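PDB 2IVF: ethylbenzene dehydrogenase alpha-subunit from Aromatoleum aromaticum, which belongs to the molybdopterin oxidoreductase family and holds a molybdenum atom, two pterin guanine dinucleotide ligands and an iron/sulfur cluster. Local coordinates for residues E248-T253 / K274-V279; K437-S442 / P474-F479. One frame throughout, in Å; residues are numbered along the deposited sequence.

Contact 1. Residues E248-T253 / K274-V279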
ATOM      1  N   GLU A 248       4.430 -16.620  21.469  1.00 23.40           N
ATOM      2  CA  GLU A 248       4.476 -18.016  20.981  1.00 23.41           C
ATOM      3  C   GLU A 248       3.296 -18.269  20.067  1.00 23.27           C
ATOM      4  O   GLU A 248       3.285 -19.187  19.267  1.00 21.39           O
ATOM      5  CB  GLU A 248       4.439 -18.978  22.174  1.00 23.40           C
ATOM      6  CG  GLU A 248       5.596 -18.825  23.078  1.00 24.51           C
ATOM      7  CD  GLU A 248       5.465 -19.629  24.341  1.00 26.98           C
ATOM      8  OE1 GLU A 248       4.387 -19.633  24.959  1.00 24.05           O
ATOM      9  OE2 GLU A 248       6.480 -20.238  24.732  1.00 32.33           O
ATOM     10  N   LEU A 249       2.274 -17.428  20.174  1.00 21.44           N
ATOM     11  CA  LEU A 249       1.057 -17.619  19.383  1.00 22.62           C
ATOM     12  C   LEU A 249       0.576 -16.230  19.065  1.00 22.68           C
ATOM     13  O   LEU A 249       0.533 -15.390  19.977  1.00 22.39           O
ATOM     14  CB  LEU A 249      -0.045 -18.303  20.188  1.00 23.03           C
ATOM     15  CG  LEU A 249      -1.404 -18.585  19.549  1.00 21.46           C
ATOM     16  CD1 LEU A 249      -1.226 -19.445  18.294  1.00 22.88           C
ATOM     17  CD2 LEU A 249      -2.362 -19.274  20.602  1.00 21.97           C
ATOM     18  N   ILE A 250       0.388 -15.954  17.774  1.00 22.09           N
ATOM     19  CA  ILE A 250       0.058 -14.616  17.280  1.00 22.92           C
ATOM     20  C   ILE A 250      -1.245 -14.682  16.486  1.00 24.19           C
ATOM     21  O   ILE A 250      -1.385 -15.483  15.528  1.00 24.50           O
ATOM     22  CB  ILE A 250       1.157 -14.048  16.364  1.00 23.47           C
ATOM     23  CG1 ILE A 250       2.507 -13.968  17.099  1.00 22.02           C
ATOM     24  CG2 ILE A 250       0.725 -12.679  15.772  1.00 20.61           C
ATOM     25  CD1 ILE A 250       3.763 -13.876  16.219  1.00 22.96           C
ATOM     26  N   PHE A 251      -2.198 -13.852  16.870  1.00 24.49           N
ATOM     27  CA  PHE A 251      -3.471 -13.706  16.161  1.00 23.91           C
ATOM     28  C   PHE A 251      -3.580 -12.376  15.432  1.00 25.78           C
ATOM     29  O   PHE A 251      -3.661 -11.315  16.072  1.00 25.42           O
ATOM     30  CB  PHE A 251      -4.658 -13.786  17.150  1.00 25.20           C
ATOM     31  CG  PHE A 251      -4.897 -15.131  17.699  1.00 23.93           C
ATOM     32  CD1 PHE A 251      -5.602 -16.085  16.973  1.00 19.78           C
ATOM     33  CD2 PHE A 251      -4.465 -15.451  18.968  1.00 23.88           C
ATOM     34  CE1 PHE A 251      -5.820 -17.347  17.485  1.00 22.92           C
ATOM     35  CE2 PHE A 251      -4.712 -16.694  19.495  1.00 23.71           C
ATOM     36  CZ  PHE A 251      -5.364 -17.660  18.747  1.00 24.23           C
ATOM     37  N   MET A 252      -3.595 -12.426  14.095  1.00 23.82           N
ATOM     38  CA  MET A 252      -3.871 -11.258  13.261  1.00 23.46           C
ATOM     39  C   MET A 252      -5.336 -11.323  12.935  1.00 24.03           C
ATOM     40  O   MET A 252      -5.755 -12.272  12.277  1.00 24.13           O
ATOM     41  CB  MET A 252      -3.054 -11.324  11.972  1.00 23.26           C
ATOM     42  CG  MET A 252      -1.569 -11.210  12.233  1.00 23.19           C
ATOM     43  SD  MET A 252      -1.201  -9.478  12.606  1.00 29.06           S
ATOM     44  CE  MET A 252       0.147  -9.631  13.738  1.00 29.88           C
ATOM     45  N   THR A 253      -6.123 -10.339  13.389  1.00 22.88           N
ATOM     46  CA  THR A 253      -7.568 -10.435  13.249  1.00 23.19           C
ATOM     47  C   THR A 253      -8.117  -9.072  12.880  1.00 24.30           C
ATOM     48  O   THR A 253      -7.553  -8.054  13.279  1.00 24.76           O
ATOM     49  CB  THR A 253      -8.218 -10.944  14.535  1.00 24.15           C
ATOM     50  OG1 THR A 253      -9.613 -11.053  14.295  1.00 22.15           O
ATOM     51  CG2 THR A 253      -7.942 -10.056  15.761  1.00 20.85           C
ATOM     52  N   LYS A 274      11.033 -18.132  14.192  1.00 24.62           N
ATOM     53  CA  LYS A 274      11.544 -18.298  15.569  1.00 25.29           C
ATOM     54  C   LYS A 274      10.682 -19.327  16.291  1.00 24.93           C
ATOM     55  O   LYS A 274      11.072 -19.864  17.324  1.00 24.69           O
ATOM     56  CB  LYS A 274      11.450 -16.936  16.275  1.00 25.10           C
ATOM     57  CG  LYS A 274      12.223 -16.794  17.531  1.00 28.65           C
ATOM     58  CD  LYS A 274      11.927 -15.463  18.193  1.00 30.00           C
ATOM     59  CE  LYS A 274      12.673 -15.416  19.495  1.00 32.39           C
ATOM     60  NZ  LYS A 274      12.442 -14.092  20.046  1.00 39.22           N
ATOM     61  N   GLY A 275       9.497 -19.598  15.762  1.00 23.27           N
ATOM     62  CA  GLY A 275       8.661 -20.647  16.309  1.00 24.05           C
ATOM     63  C   GLY A 275       7.265 -20.237  16.704  1.00 23.48           C
ATOM     64  O   GLY A 275       6.451 -21.095  17.079  1.00 23.38           O
ATOM     65  N   ALA A 276       6.981 -18.945  16.637  1.00 24.08           N
ATOM     66  CA  ALA A 276       5.640 -18.454  16.838  1.00 23.81           C
ATOM     67  C   ALA A 276       4.629 -19.056  15.829  1.00 24.76           C
ATOM     68  O   ALA A 276       4.901 -19.219  14.630  1.00 25.79           O
ATOM     69  CB  ALA A 276       5.593 -16.872  16.826  1.00 23.16           C
ATOM     70  N   GLU A 277       3.484 -19.446  16.336  1.00 24.62           N
ATOM     71  CA  GLU A 277       2.415 -19.934  15.505  1.00 24.69           C
ATOM     72  C   GLU A 277       1.564 -18.764  15.082  1.00 24.43           C
ATOM     73  O   GLU A 277       1.077 -18.014  15.914  1.00 24.71           O
ATOM     74  CB  GLU A 277       1.599 -20.929  16.302  1.00 24.08           C
ATOM     75  CG  GLU A 277       0.336 -21.418  15.670  1.00 27.16           C
ATOM     76  CD  GLU A 277      -0.021 -22.837  16.221  1.00 30.17           C
ATOM     77  OE1 GLU A 277       0.531 -23.246  17.279  1.00 37.43           O
ATOM     78  OE2 GLU A 277      -0.770 -23.561  15.543  1.00 35.77           O
ATOM     79  N   VAL A 278       1.395 -18.588  13.782  1.00 24.49           N
ATOM     80  CA  VAL A 278       0.711 -17.393  13.268  1.00 23.03           C
ATOM     81  C   VAL A 278      -0.636 -17.774  12.727  1.00 22.64           C
ATOM     82  O   VAL A 278      -0.765 -18.629  11.839  1.00 21.33           O
ATOM     83  CB  VAL A 278       1.555 -16.680  12.196  1.00 23.03           C
ATOM     84  CG1 VAL A 278       0.760 -15.536  11.543  1.00 22.96           C
ATOM     85  CG2 VAL A 278       2.952 -16.215  12.817  1.00 22.57           C
ATOM     86  N   VAL A 279      -1.632 -17.095  13.267  1.00 21.14           N
ATOM     87  CA  VAL A 279      -3.004 -17.311  12.941  1.00 22.69           C
ATOM     88  C   VAL A 279      -3.614 -16.027  12.366  1.00 23.79           C
ATOM     89  O   VAL A 279      -3.489 -14.951  12.958  1.00 26.61           O
ATOM     90  CB  VAL A 279      -3.816 -17.716  14.138  1.00 20.41           C
ATOM     91  CG1 VAL A 279      -5.264 -18.000  13.685  1.00 20.70           C
ATOM     92  CG2 VAL A 279      -3.096 -18.912  14.863  1.00 20.43           C
TER
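E248 to M252 and E277 to V279 are zipped together by four backbone hydrogen bonds. E277 N donates a hydrogen bond to E248 O at 2.9 Å, and three more follow along the strands: I250 N to E277 O, V279 N to I250 O and M252 N to V279 O, the last at 2.8 Å. Three weaker CA-H...O contacts, from A276, L249 and F251, supplement them; F251 CA lies 3.4 Å from V279 O.

Strands 249-253 and 277-281 are parallel neighbours, their segments 17° apart, joined through helix 265-274 as a beta-alpha-beta crossover. They form the middle of a four-stranded parallel sheet. G275 ends the helix in a Schellman motif, where its positive phi (125°) would press a CB against the preceding carbonyl; glycine suits the turn. T253, at the end of its strand, touches the bound guanosine dinucleotide ligand (MGD).

Apolar contacts fall on both faces. On one, the side chains of L249 and E277, and those of F251 and V279, lie side by side in pairs. With chi1 of L249 at 180° and chi2 turning the isobutyl end toward the neighbouring strand, CD1 comes 3.6 Å from E277 CG, and the aliphatic part of the glutamate serves as a hydrophobic neighbour. The branched V279 touches two larger residues: its CG2 meets L249 CD1 at 3.9 Å and its CB lies 3.7 Å from CD1 of the F251 ring. W307 meets that ring edge-to-face. On the other face I250 sends CD1 to A276 CB at 3.6 Å, a small residue that, like I250, packs against A271 of helix 265-274.

As for charge, the E277 carboxylate forms a salt bridge with K434, and A276 O accepts a hydrogen bond from R317 of the beta-subunit chain.

Contact 2. Residues K437-S442 / P474-F479; sequences KKRTCS and PGTGAF
The guanidinium of R439 meets P474 O at its edge, close to its plane: NH1 donates to that oxygen over 2.7 Å with an N-H...O angle of 161°. CG2 of T476 approaches the group obliquely and packs on the aliphatic part, 3.4 Å from R439 CD. The arginine chain leaves the backbone with CG opposite N (chi1 -176°), then bends at its next two torsions, folding back so that CD and NH1 both lie beside P474 O.

Further along, the backbones take over. S442 N donates an almost straight bond to G477 O at 2.9 Å. Two waters add to this: one, 2.6 Å from T440 O, probably donates to it and accepts from G477 N, while the other joins S442 OG, at 2.6 Å, to G477 O, which thus has two donors. C441 tucks CB against G475 O at 3.3 Å.

The glycines suit this close approach: a CB on G475 would sit 3.2 Å from R439 CG, and one on G477 would jam against the carbonyl before it. The 474-479 loop thus runs along strand 440-444, the outermost of its parallel sheet within this chain, without becoming a regular strand. Chemically, a charged donor and shared waters do much of the joining, giving P474 O, T440 O and both backbone polar atoms of G477 a partner despite the loop's irregular course.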
ATOM      1  N   LYS A 437      -2.122 -22.177  26.783  1.00 26.02           N
ATOM      2  CA  LYS A 437      -0.764 -22.621  27.122  1.00 27.30           C
ATOM      3  C   LYS A 437       0.351 -21.806  26.479  1.00 26.50           C
ATOM      4  O   LYS A 437       1.514 -22.076  26.716  1.00 26.97           O
ATOM      5  CB  LYS A 437      -0.602 -24.086  26.703  1.00 28.32           C
ATOM      6  CG  LYS A 437      -0.410 -24.285  25.250  1.00 32.02           C
ATOM      7  CD  LYS A 437       0.177 -25.696  24.914  1.00 33.87           C
ATOM      8  CE  LYS A 437      -0.944 -26.701  24.789  1.00 38.46           C
ATOM      9  NZ  LYS A 437      -0.721 -27.699  23.661  1.00 38.60           N
ATOM     10  N   LYS A 438      -0.006 -20.840  25.637  1.00 25.60           N
ATOM     11  CA  LYS A 438       0.961 -20.092  24.851  1.00 25.44           C
ATOM     12  C   LYS A 438       0.879 -18.630  25.163  1.00 24.49           C
ATOM     13  O   LYS A 438      -0.218 -18.079  25.324  1.00 22.05           O
ATOM     14  CB  LYS A 438       0.757 -20.279  23.347  1.00 25.93           C
ATOM     15  CG  LYS A 438       1.108 -21.694  22.906  1.00 25.55           C
ATOM     16  CD  LYS A 438       1.165 -21.818  21.408  1.00 27.52           C
ATOM     17  CE  LYS A 438       1.255 -23.281  20.972  1.00 29.76           C
ATOM     18  NZ  LYS A 438       2.326 -23.935  21.764  1.00 34.01           N
ATOM     19  N   ARG A 439       2.050 -18.011  25.281  1.00 22.99           N
ATOM     20  CA  ARG A 439       2.122 -16.563  25.314  1.00 23.48           C
ATOM     21  C   ARG A 439       1.606 -15.997  23.990  1.00 23.28           C
ATOM     22  O   ARG A 439       2.132 -16.254  22.916  1.00 22.13           O
ATOM     23  CB  ARG A 439       3.559 -16.111  25.590  1.00 23.73           C
ATOM     24  CG  ARG A 439       3.712 -14.635  25.730  1.00 23.65           C
ATOM     25  CD  ARG A 439       3.066 -14.106  27.052  1.00 27.12           C
ATOM     26  NE  ARG A 439       3.481 -14.824  28.255  1.00 28.10           N
ATOM     27  CZ  ARG A 439       4.584 -14.593  28.967  1.00 29.35           C
ATOM     28  NH1 ARG A 439       5.450 -13.644  28.632  1.00 27.77           N
ATOM     29  NH2 ARG A 439       4.831 -15.335  30.043  1.00 31.70           N
ATOM     30  N   THR A 440       0.550 -15.211  24.082  1.00 24.08           N
ATOM     31  CA  THR A 440      -0.275 -14.885  22.947  1.00 23.72           C
ATOM     32  C   THR A 440      -0.394 -13.371  22.786  1.00 24.60           C
ATOM     33  O   THR A 440      -0.649 -12.664  23.741  1.00 23.17           O
ATOM     34  CB  THR A 440      -1.655 -15.481  23.083  1.00 23.88           C
ATOM     35  OG1 THR A 440      -1.562 -16.929  23.137  1.00 25.45           O
ATOM     36  CG2 THR A 440      -2.596 -14.965  21.937  1.00 24.55           C
ATOM     37  N   CYS A 441      -0.117 -12.921  21.572  1.00 24.55           N
ATOM     38  CA  CYS A 441      -0.180 -11.524  21.196  1.00 24.82           C
ATOM     39  C   CYS A 441      -1.146 -11.531  20.006  1.00 26.17           C
ATOM     40  O   CYS A 441      -1.131 -12.450  19.141  1.00 25.19           O
ATOM     41  CB  CYS A 441       1.191 -11.009  20.763  1.00 25.07           C
ATOM     42  SG  CYS A 441       1.234  -9.198  20.591  1.00 25.91           S
ATOM     43  N   SER A 442      -1.983 -10.508  19.963  1.00 25.41           N
ATOM     44  CA  SER A 442      -2.872 -10.283  18.868  1.00 25.26           C
ATOM     45  C   SER A 442      -2.601  -8.932  18.217  1.00 24.94           C
ATOM     46  O   SER A 442      -2.050  -7.984  18.830  1.00 24.26           O
ATOM     47  CB  SER A 442      -4.342 -10.328  19.373  1.00 25.65           C
ATOM     48  OG  SER A 442      -4.623 -11.533  20.043  1.00 28.84           O
ATOM     49  N   PRO A 474       5.468  -9.671  28.634  1.00 21.49           N
ATOM     50  CA  PRO A 474       6.170  -9.633  27.360  1.00 22.57           C
ATOM     51  C   PRO A 474       5.538 -10.591  26.386  1.00 22.51           C
ATOM     52  O   PRO A 474       5.121 -11.680  26.784  1.00 22.90           O
ATOM     53  CB  PRO A 474       7.578 -10.081  27.731  1.00 22.22           C
ATOM     54  CG  PRO A 474       7.761  -9.670  29.091  1.00 23.67           C
ATOM     55  CD  PRO A 474       6.397  -9.856  29.759  1.00 21.35           C
ATOM     56  N   GLY A 475       5.407 -10.158  25.132  1.00 22.93           N
ATOM     57  CA  GLY A 475       4.784 -10.940  24.106  1.00 23.21           C
ATOM     58  C   GLY A 475       3.279 -10.987  24.174  1.00 22.64           C
ATOM     59  O   GLY A 475       2.674 -11.823  23.543  1.00 23.94           O
ATOM     60  N   THR A 476       2.653 -10.083  24.911  1.00 23.06           N
ATOM     61  CA  THR A 476       1.214  -9.932  24.877  1.00 22.68           C
ATOM     62  C   THR A 476       0.890  -8.530  24.367  1.00 23.62           C
ATOM     63  O   THR A 476       1.757  -7.671  24.272  1.00 23.28           O
ATOM     64  CB  THR A 476       0.590 -10.114  26.252  1.00 22.56           C
ATOM     65  OG1 THR A 476       1.011  -9.044  27.123  1.00 22.79           O
ATOM     66  CG2 THR A 476       1.017 -11.462  26.856  1.00 23.94           C
ATOM     67  N   GLY A 477      -0.379  -8.313  24.081  1.00 22.51           N
ATOM     68  CA  GLY A 477      -0.831  -7.121  23.443  1.00 23.89           C
ATOM     69  C   GLY A 477      -1.934  -7.439  22.452  1.00 24.33           C
ATOM     70  O   GLY A 477      -2.228  -8.645  22.147  1.00 23.81           O
ATOM     71  N   ALA A 478      -2.610  -6.377  22.024  1.00 23.76           N
ATOM     72  CA  ALA A 478      -3.770  -6.555  21.125  1.00 23.18           C
ATOM     73  C   ALA A 478      -3.781  -5.634  19.911  1.00 22.55           C
ATOM     74  O   ALA A 478      -4.526  -5.861  19.026  1.00 23.18           O
ATOM     75  CB  ALA A 478      -5.095  -6.436  21.910  1.00 23.59           C
ATOM     76  N   PHE A 479      -3.002  -4.556  19.925  1.00 22.50           N
ATOM     77  CA  PHE A 479      -3.021  -3.520  18.932  1.00 22.89           C
ATOM     78  C   PHE A 479      -1.898  -2.526  19.251  1.00 23.77           C
ATOM     79  O   PHE A 479      -1.138  -2.731  20.195  1.00 25.08           O
ATOM     80  CB  PHE A 479      -4.397  -2.837  18.795  1.00 23.02           C
ATOM     81  CG  PHE A 479      -5.134  -2.611  20.100  1.00 21.51           C
ATOM     82  CD1 PHE A 479      -4.704  -1.678  21.039  1.00 21.72           C
ATOM     83  CD2 PHE A 479      -6.317  -3.294  20.350  1.00 24.85           C
ATOM     84  CE1 PHE A 479      -5.429  -1.468  22.198  1.00 23.41           C
ATOM     85  CE2 PHE A 479      -7.042  -3.078  21.501  1.00 22.74           C
ATOM     86  CZ  PHE A 479      -6.594  -2.182  22.432  1.00 23.78           C
TER
HETATM   87  O   HOH W   1      -2.278 -10.762  24.578  1.00 21.91           O
HETATM   88  O   HOH W   2      -4.011 -10.769  22.445  1.00 29.85           O

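In the fold
From the N terminus, strand 249-253 comes first; the chain then passes through helix 265-274 and returns in strand 277-281, where contact 1 closes a short loop. Much later, helix 425-437 leads into strand 440-444, and contact 2 closes a second loop through helix 454-467. The two loops follow in series, neither nested nor crossed. Sequence distance disappears in the sheet, where strands 249-253 and 440-444 are neighbours: E248 N lies 2.7 Å from R439 O, a probable hydrogen bond. With centres 9 Å apart, the contacts tie strand 277-281, through this shared sheet, to the loop at 474-479.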